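Local coordinates for 378aa long hypothetical citrate synthase (Sulfolobus tokodaii, PDB 1VGM), which is of unconfirmed function but probably belongs to the citrate synthase family of largely helical proteins, here assembled as a dimer of two chains, at residues A[91-96]-A[328-333]; A[181-186]-A[337-342]. All coordinates share one frame; numbering follows the deposited sequence.

In the fold
Both contacts use helix 331-353: 328-333 of contact 1 runs from a 3-10 segment into its early part, and 337-342 of contact 2 lies just further along. Their centres lie about 17 Å apart, and along the chain the pairings cross, because 181-186 falls between the two segments of contact 1. Contact 2 is the more central, its centre about 6 Å from the centre of the chain, against about 11 Å for that of contact 1. Glycerol molecules, probably from the crystallisation liquor, lie about 3 Å from the side chain of Thr332 in contact 1 and about 4 Å from that of Tyr181 in contact 2; a sulfate ion lies about 5 Å from the Arg339 side chain. These small molecules may mark pockets.

Contact 1 (A[91-96]-A[328-333]); sequences CDAIGM and IYMFTS
Ile94 and Ser333 bring the two backbones nearest, with 6.3 Å between Ile94 CA and Ser333 CA; here the first turn of helix 93-108 meets the early part of helix 331-353. The two main chains are joined through one water, which accepts from Ala93 N and donates to Tyr329 O at 2.7 Å, so the first-turn amide of Ala93, which has no carbonyl one turn back in its helix, is bonded to a water that the partner segment holds. Asp92 supplies the N-cap: its OD1 takes weak bonds from Ile94 N (2.8 Å) and Gly95 N (3.3 Å). Ala93 points its methyl toward the other segment, and Ala93 CB packs 3.1 Å from Ser333 OG, a close non-bonded approach. The same methyl lies near Tyr329 O and, more loosely, 4.5 Å from Met330 SD, while Ile135 of helix 117-139 also packs against it. Beside this point Ile94 and Thr332 cross at about a right angle. Ile94 CG1 stands beside the backbone N (chi1 -58°), and a bend at chi2 (-64°) carries Ile94 CD1 to 3.9 Å from Thr332 CG2; Ile94 CG1 lies as near to that methyl. Thr332 has CG2 anti to the backbone N (chi1 -70° for OG1), which puts the methyl against Ile94 and leaves OG1 to bond Glu224, Gly221 N and a glycerol. The side chain of Tyr329 lies at the border of the contact: its hydroxyl bonds Glu140, and its ring makes a cation-pi contact with Lys139. With Ala93 against Ser333 and one water bridging the backbones, this is an example of the buried helix-helix packing from which the mainly helical citrate synthase fold is built, helix 117-139 adding a third wall beside Ala93 and Met330.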
ATOM      1  N   CYS A  91     -17.159  -8.888  -5.510  1.00  8.63           N
ATOM      2  CA  CYS A  91     -15.865  -8.419  -5.010  1.00  9.68           C
ATOM      3  C   CYS A  91     -16.061  -7.291  -4.010  1.00  8.21           C
ATOM      4  O   CYS A  91     -16.988  -6.493  -4.131  1.00  7.84           O
ATOM      5  CB  CYS A  91     -14.968  -7.915  -6.149  1.00 10.88           C
ATOM      6  SG  CYS A  91     -14.272  -9.211  -7.175  1.00 18.43           S
ATOM      7  N   ASP A  92     -15.182  -7.234  -3.022  1.00  8.19           N
ATOM      8  CA  ASP A  92     -15.132  -6.111  -2.105  1.00  6.91           C
ATOM      9  C   ASP A  92     -14.796  -4.810  -2.838  1.00  6.13           C
ATOM     10  O   ASP A  92     -13.865  -4.763  -3.645  1.00  4.88           O
ATOM     11  CB  ASP A  92     -14.092  -6.390  -1.019  1.00  9.75           C
ATOM     12  CG  ASP A  92     -14.044  -5.304   0.022  1.00 13.73           C
ATOM     13  OD1 ASP A  92     -13.598  -4.191  -0.306  1.00 17.67           O
ATOM     14  OD2 ASP A  92     -14.462  -5.557   1.166  1.00 16.31           O
ATOM     15  N   ALA A  93     -15.554  -3.757  -2.554  1.00  6.68           N
ATOM     16  CA  ALA A  93     -15.424  -2.503  -3.293  1.00  6.72           C
ATOM     17  C   ALA A  93     -14.032  -1.880  -3.151  1.00  3.85           C
ATOM     18  O   ALA A  93     -13.493  -1.326  -4.103  1.00  5.87           O
ATOM     19  CB  ALA A  93     -16.480  -1.513  -2.832  1.00  4.91           C
ATOM     20  N   ILE A  94     -13.448  -1.968  -1.965  1.00  7.48           N
ATOM     21  CA  ILE A  94     -12.095  -1.463  -1.766  1.00  4.31           C
ATOM     22  C   ILE A  94     -11.032  -2.297  -2.484  1.00  7.00           C
ATOM     23  O   ILE A  94     -10.030  -1.754  -2.948  1.00 10.38           O
ATOM     24  CB  ILE A  94     -11.739  -1.410  -0.280  1.00  2.23           C
ATOM     25  CG1 ILE A  94     -12.745  -0.524   0.457  1.00  2.20           C
ATOM     26  CG2 ILE A  94     -10.330  -0.864  -0.109  1.00  3.10           C
ATOM     27  CD1 ILE A  94     -12.722   0.944   0.015  1.00  3.68           C
ATOM     28  N   GLY A  95     -11.247  -3.607  -2.568  1.00  5.92           N
ATOM     29  CA  GLY A  95     -10.514  -4.418  -3.531  1.00  1.60           C
ATOM     30  C   GLY A  95     -10.569  -3.851  -4.940  1.00  6.99           C
ATOM     31  O   GLY A  95      -9.548  -3.704  -5.622  1.00  1.60           O
ATOM     32  N   MET A  96     -11.771  -3.523  -5.390  1.00  6.07           N
ATOM     33  CA  MET A  96     -11.925  -3.008  -6.735  1.00  8.40           C
ATOM     34  C   MET A  96     -11.278  -1.630  -6.872  1.00  7.20           C
ATOM     35  O   MET A  96     -10.671  -1.310  -7.896  1.00  9.02           O
ATOM     36  CB  MET A  96     -13.410  -2.972  -7.100  1.00  8.99           C
ATOM     37  CG  MET A  96     -14.007  -4.377  -7.282  1.00  4.75           C
ATOM     38  SD  MET A  96     -15.797  -4.409  -7.403  1.00 12.92           S
ATOM     39  CE  MET A  96     -16.039  -3.583  -8.978  1.00  6.43           C
ATOM     40  N   ILE A 328     -25.142  -1.029   1.574  1.00  5.99           N
ATOM     41  CA  ILE A 328     -24.241  -1.100   2.717  1.00  6.71           C
ATOM     42  C   ILE A 328     -22.805  -1.350   2.261  1.00  8.00           C
ATOM     43  O   ILE A 328     -21.858  -0.790   2.825  1.00  7.05           O
ATOM     44  CB  ILE A 328     -24.683  -2.231   3.681  1.00  9.36           C
ATOM     45  CG1 ILE A 328     -26.019  -1.849   4.335  1.00 11.42           C
ATOM     46  CG2 ILE A 328     -23.610  -2.491   4.734  1.00  6.14           C
ATOM     47  CD1 ILE A 328     -26.635  -2.941   5.205  1.00 11.00           C
ATOM     48  N   TYR A 329     -22.648  -2.182   1.235  1.00  6.88           N
ATOM     49  CA  TYR A 329     -21.320  -2.552   0.762  1.00  7.68           C
ATOM     50  C   TYR A 329     -20.558  -1.376   0.150  1.00  5.18           C
ATOM     51  O   TYR A 329     -19.398  -1.524  -0.227  1.00  4.43           O
ATOM     52  CB  TYR A 329     -21.407  -3.698  -0.258  1.00  3.71           C
ATOM     53  CG  TYR A 329     -22.059  -3.352  -1.591  1.00  4.80           C
ATOM     54  CD1 TYR A 329     -21.422  -2.517  -2.513  1.00  6.36           C
ATOM     55  CD2 TYR A 329     -23.294  -3.903  -1.950  1.00  7.47           C
ATOM     56  CE1 TYR A 329     -21.990  -2.239  -3.749  1.00  5.21           C
ATOM     57  CE2 TYR A 329     -23.874  -3.628  -3.192  1.00  6.48           C
ATOM     58  CZ  TYR A 329     -23.212  -2.791  -4.083  1.00  5.87           C
ATOM     59  OH  TYR A 329     -23.777  -2.494  -5.303  1.00  9.79           O
ATOM     60  N   MET A 330     -21.204  -0.215   0.055  1.00  2.81           N
ATOM     61  CA  MET A 330     -20.520   0.973  -0.461  1.00  5.95           C
ATOM     62  C   MET A 330     -20.039   1.924   0.647  1.00  6.59           C
ATOM     63  O   MET A 330     -19.314   2.884   0.378  1.00  3.92           O
ATOM     64  CB  MET A 330     -21.427   1.734  -1.430  1.00  3.70           C
ATOM     65  CG  MET A 330     -21.672   1.033  -2.775  1.00  9.10           C
ATOM     66  SD  MET A 330     -20.195   0.824  -3.797  1.00  6.99           S
ATOM     67  CE  MET A 330     -19.595   2.497  -3.930  1.00  6.53           C
ATOM     68  N   PHE A 331     -20.433   1.668   1.886  1.00  5.06           N
ATOM     69  CA  PHE A 331     -20.227   2.663   2.930  1.00  6.51           C
ATOM     70  C   PHE A 331     -18.748   3.036   3.081  1.00  8.41           C
ATOM     71  O   PHE A 331     -18.403   4.216   3.095  1.00  9.79           O
ATOM     72  CB  PHE A 331     -20.791   2.164   4.263  1.00  3.45           C
ATOM     73  CG  PHE A 331     -22.297   2.204   4.341  1.00  5.60           C
ATOM     74  CD1 PHE A 331     -23.057   2.527   3.226  1.00  5.61           C
ATOM     75  CD2 PHE A 331     -22.956   1.865   5.520  1.00  2.16           C
ATOM     76  CE1 PHE A 331     -24.450   2.521   3.281  1.00  7.80           C
ATOM     77  CE2 PHE A 331     -24.348   1.856   5.582  1.00 10.86           C
ATOM     78  CZ  PHE A 331     -25.096   2.181   4.453  1.00  7.91           C
ATOM     79  N   THR A 332     -17.872   2.041   3.170  1.00  7.24           N
ATOM     80  CA  THR A 332     -16.451   2.330   3.331  1.00  7.88           C
ATOM     81  C   THR A 332     -15.816   2.992   2.111  1.00  9.18           C
ATOM     82  O   THR A 332     -14.878   3.781   2.245  1.00  8.95           O
ATOM     83  CB  THR A 332     -15.662   1.054   3.695  1.00  6.66           C
ATOM     84  OG1 THR A 332     -16.016   0.657   5.027  1.00  8.53           O
ATOM     85  CG2 THR A 332     -14.151   1.310   3.638  1.00  7.14           C
ATOM     86  N   SER A 333     -16.328   2.685   0.924  1.00  6.86           N
ATOM     87  CA  SER A 333     -15.859   3.349  -0.291  1.00  8.74           C
ATOM     88  C   SER A 333     -16.173   4.845  -0.248  1.00  5.19           C
ATOM     89  O   SER A 333     -15.402   5.670  -0.739  1.00  7.93           O
ATOM     90  CB  SER A 333     -16.521   2.736  -1.530  1.00  9.08           C
ATOM     91  OG  SER A 333     -16.151   1.379  -1.687  1.00 11.06           O
TER
HETATM   92  O   HOH W   1     -17.952  -3.754  -0.714  1.00  7.48           O

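Contact 2 (A[181-186]-A[337-342]); sequences YTDHEV and LSRVLG
Arg339 reaches back to Tyr181 at the tight end of this contact: Arg339 NE donates to Tyr181 O at 2.8 Å, the carbonyl oxygen lying near the guanidinium plane and the N-H bond fairly straight (158°), while NH2 adds a weaker bond to the same oxygen. Bends at chi2 and chi3 (57° and 52°) fold the arginine chain back over the loop, so that one guanidinium face lies against Asp183 and His184. His184 N sits 3.5 Å above the centre of the Arg339 guanidinium, and His184 CB packs 3.6 Å from Arg339 NH2; the buried His184 amide has no partner in the model. The backbones come nearest at Thr182 and Arg339 (4.3 Å between their CA atoms); one turn on, Gly342 has no side chain to collide with Thr182 O, which lies 3.2 Å from Gly342 CA in a CA-H...O contact. Apolar contact continues from Thr182 CG2 to Leu341 CD2 (3.7 Å), next to Tyr45 and Leu48 of helix 45-54, and the hydroxyls of Thr182 and Ser338 both bond Leu178 O. This is the loop linking helices 168-180 and 188-197 laid across central helix 331-353, inside the helical core of the citrate synthase fold. Asp183 OD1 and Arg339 NE, 4.5 Å apart, are close enough for a probable attraction between charges, though no N-H points at the oxygen, which stands well out of the guanidinium plane; Asp183 OD2 bonds Thr20 and His346. On the looser side a water bonded to Asp183 O accepts a weak bond from Arg339 NH2. The His184 ring turns away, giving ND1 to the anti lone pair of Glu185 OE2 at 2.7 Å, almost in the ring plane. Glu185, partly exposed, packs on Ile22, His259 and Val261 and makes no contact with 337-342.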
ATOM      1  N   TYR A 181     -15.600  13.502   6.497  1.00  2.83           N
ATOM      2  CA  TYR A 181     -14.651  12.396   6.572  1.00  4.99           C
ATOM      3  C   TYR A 181     -13.288  12.745   5.942  1.00  3.56           C
ATOM      4  O   TYR A 181     -12.432  11.874   5.775  1.00  6.10           O
ATOM      5  CB  TYR A 181     -15.239  11.175   5.860  1.00  2.78           C
ATOM      6  CG  TYR A 181     -16.055  10.227   6.726  1.00  1.93           C
ATOM      7  CD1 TYR A 181     -17.182   9.591   6.210  1.00  4.18           C
ATOM      8  CD2 TYR A 181     -15.635   9.872   8.009  1.00  8.19           C
ATOM      9  CE1 TYR A 181     -17.864   8.611   6.939  1.00  7.22           C
ATOM     10  CE2 TYR A 181     -16.312   8.894   8.750  1.00  6.33           C
ATOM     11  CZ  TYR A 181     -17.423   8.263   8.204  1.00  8.58           C
ATOM     12  OH  TYR A 181     -18.077   7.265   8.895  1.00 10.15           O
ATOM     13  N   THR A 182     -13.084  14.011   5.589  1.00  3.32           N
ATOM     14  CA  THR A 182     -11.887  14.413   4.848  1.00  4.18           C
ATOM     15  C   THR A 182     -10.557  14.084   5.536  1.00  5.55           C
ATOM     16  O   THR A 182      -9.633  13.599   4.885  1.00  6.12           O
ATOM     17  CB  THR A 182     -11.937  15.923   4.516  1.00  6.88           C
ATOM     18  OG1 THR A 182     -12.761  16.113   3.356  1.00  4.87           O
ATOM     19  CG2 THR A 182     -10.520  16.486   4.253  1.00  7.29           C
ATOM     20  N   ASP A 183     -10.453  14.340   6.837  1.00  4.48           N
ATOM     21  CA  ASP A 183      -9.246  13.962   7.572  1.00  6.77           C
ATOM     22  C   ASP A 183      -9.476  13.812   9.078  1.00  9.50           C
ATOM     23  O   ASP A 183     -10.359  14.458   9.647  1.00  8.53           O
ATOM     24  CB  ASP A 183      -8.137  14.988   7.326  1.00  6.51           C
ATOM     25  CG  ASP A 183      -6.780  14.495   7.780  1.00  8.74           C
ATOM     26  OD1 ASP A 183      -6.485  13.302   7.567  1.00 11.48           O
ATOM     27  OD2 ASP A 183      -6.007  15.295   8.344  1.00 11.67           O
ATOM     28  N   HIS A 184      -8.672  12.955   9.711  1.00  8.12           N
ATOM     29  CA  HIS A 184      -8.749  12.725  11.152  1.00  8.86           C
ATOM     30  C   HIS A 184      -7.655  11.753  11.588  1.00  9.97           C
ATOM     31  O   HIS A 184      -7.637  10.598  11.162  1.00  9.85           O
ATOM     32  CB  HIS A 184     -10.123  12.151  11.541  1.00  4.84           C
ATOM     33  CG  HIS A 184     -10.635  12.640  12.862  1.00  5.22           C
ATOM     34  ND1 HIS A 184     -10.364  11.997  14.050  1.00  4.56           N
ATOM     35  CD2 HIS A 184     -11.402  13.712  13.185  1.00  1.69           C
ATOM     36  CE1 HIS A 184     -10.940  12.649  15.046  1.00  4.83           C
ATOM     37  NE2 HIS A 184     -11.575  13.695  14.546  1.00  4.75           N
ATOM     38  N   GLU A 185      -6.757  12.232  12.446  1.00  7.15           N
ATOM     39  CA  GLU A 185      -5.678  11.417  12.988  1.00  9.60           C
ATOM     40  C   GLU A 185      -4.832  10.823  11.866  1.00  7.87           C
ATOM     41  O   GLU A 185      -4.884  11.288  10.732  1.00 10.52           O
ATOM     42  CB  GLU A 185      -6.254  10.310  13.869  1.00 13.27           C
ATOM     43  CG  GLU A 185      -7.017  10.835  15.084  1.00 18.74           C
ATOM     44  CD  GLU A 185      -8.017   9.825  15.628  1.00 18.43           C
ATOM     45  OE1 GLU A 185      -7.615   8.957  16.424  1.00 16.49           O
ATOM     46  OE2 GLU A 185      -9.206   9.898  15.252  1.00 13.73           O
ATOM     47  N   VAL A 186      -4.044   9.802  12.184  1.00  8.99           N
ATOM     48  CA  VAL A 186      -3.224   9.142  11.176  1.00  7.47           C
ATOM     49  C   VAL A 186      -3.437   7.642  11.275  1.00  7.85           C
ATOM     50  O   VAL A 186      -2.591   6.914  11.797  1.00  6.07           O
ATOM     51  CB  VAL A 186      -1.726   9.450  11.371  1.00  9.22           C
ATOM     52  CG1 VAL A 186      -0.968   9.112  10.106  1.00 10.64           C
ATOM     53  CG2 VAL A 186      -1.530  10.913  11.724  1.00 12.56           C
ATOM     54  N   LEU A 337     -13.753   7.877  -0.560  1.00  3.16           N
ATOM     55  CA  LEU A 337     -14.019   8.964  -1.489  1.00  6.17           C
ATOM     56  C   LEU A 337     -13.783  10.318  -0.838  1.00  5.92           C
ATOM     57  O   LEU A 337     -13.310  11.256  -1.484  1.00  3.57           O
ATOM     58  CB  LEU A 337     -15.462   8.889  -1.987  1.00  4.73           C
ATOM     59  CG  LEU A 337     -15.857  10.010  -2.949  1.00  7.16           C
ATOM     60  CD1 LEU A 337     -15.097   9.866  -4.263  1.00  7.67           C
ATOM     61  CD2 LEU A 337     -17.358   9.973  -3.183  1.00  8.33           C
ATOM     62  N   SER A 338     -14.124  10.420   0.442  1.00  4.15           N
ATOM     63  CA  SER A 338     -13.891  11.642   1.200  1.00  4.58           C
ATOM     64  C   SER A 338     -12.443  11.749   1.706  1.00  7.08           C
ATOM     65  O   SER A 338     -11.795  12.799   1.557  1.00  5.66           O
ATOM     66  CB  SER A 338     -14.861  11.706   2.379  1.00  4.95           C
ATOM     67  OG  SER A 338     -14.436  12.656   3.338  1.00  3.69           O
ATOM     68  N   ARG A 339     -11.939  10.663   2.297  1.00  2.71           N
ATOM     69  CA  ARG A 339     -10.664  10.700   3.019  1.00  4.40           C
ATOM     70  C   ARG A 339      -9.480  10.866   2.056  1.00  5.08           C
ATOM     71  O   ARG A 339      -8.376  11.229   2.470  1.00  5.36           O
ATOM     72  CB  ARG A 339     -10.497   9.424   3.862  1.00  4.93           C
ATOM     73  CG  ARG A 339      -9.147   9.275   4.608  1.00  2.47           C
ATOM     74  CD  ARG A 339      -8.834  10.444   5.537  1.00  2.06           C
ATOM     75  NE  ARG A 339      -9.939  10.720   6.448  1.00  2.26           N
ATOM     76  CZ  ARG A 339     -10.036  10.241   7.686  1.00  5.36           C
ATOM     77  NH1 ARG A 339      -9.076   9.465   8.185  1.00  5.78           N
ATOM     78  NH2 ARG A 339     -11.096  10.541   8.431  1.00  3.55           N
ATOM     79  N   VAL A 340      -9.716  10.632   0.765  1.00  5.30           N
ATOM     80  CA  VAL A 340      -8.652  10.765  -0.219  1.00  2.78           C
ATOM     81  C   VAL A 340      -8.083  12.187  -0.233  1.00  2.22           C
ATOM     82  O   VAL A 340      -6.887  12.378  -0.474  1.00  1.76           O
ATOM     83  CB  VAL A 340      -9.143  10.384  -1.643  1.00  8.30           C
ATOM     84  CG1 VAL A 340     -10.118  11.435  -2.175  1.00  4.24           C
ATOM     85  CG2 VAL A 340      -7.950  10.227  -2.572  1.00  4.77           C
ATOM     86  N   LEU A 341      -8.925  13.182   0.040  1.00  1.60           N
ATOM     87  CA  LEU A 341      -8.437  14.553   0.152  1.00  3.08           C
ATOM     88  C   LEU A 341      -7.395  14.663   1.262  1.00  1.79           C
ATOM     89  O   LEU A 341      -6.327  15.253   1.080  1.00  6.13           O
ATOM     90  CB  LEU A 341      -9.588  15.526   0.440  1.00  1.60           C
ATOM     91  CG  LEU A 341      -9.187  16.991   0.671  1.00  5.30           C
ATOM     92  CD1 LEU A 341      -8.314  17.498  -0.489  1.00  3.70           C
ATOM     93  CD2 LEU A 341     -10.444  17.848   0.792  1.00  6.84           C
ATOM     94  N   GLY A 342      -7.720  14.089   2.412  1.00  3.36           N
ATOM     95  CA  GLY A 342      -6.764  14.030   3.499  1.00  2.66           C
ATOM     96  C   GLY A 342      -5.524  13.218   3.168  1.00  3.27           C
ATOM     97  O   GLY A 342      -4.410  13.661   3.457  1.00  4.40           O
TER
HETATM   98  O   HOH W   2     -12.869  13.148   9.329  1.00  4.51           O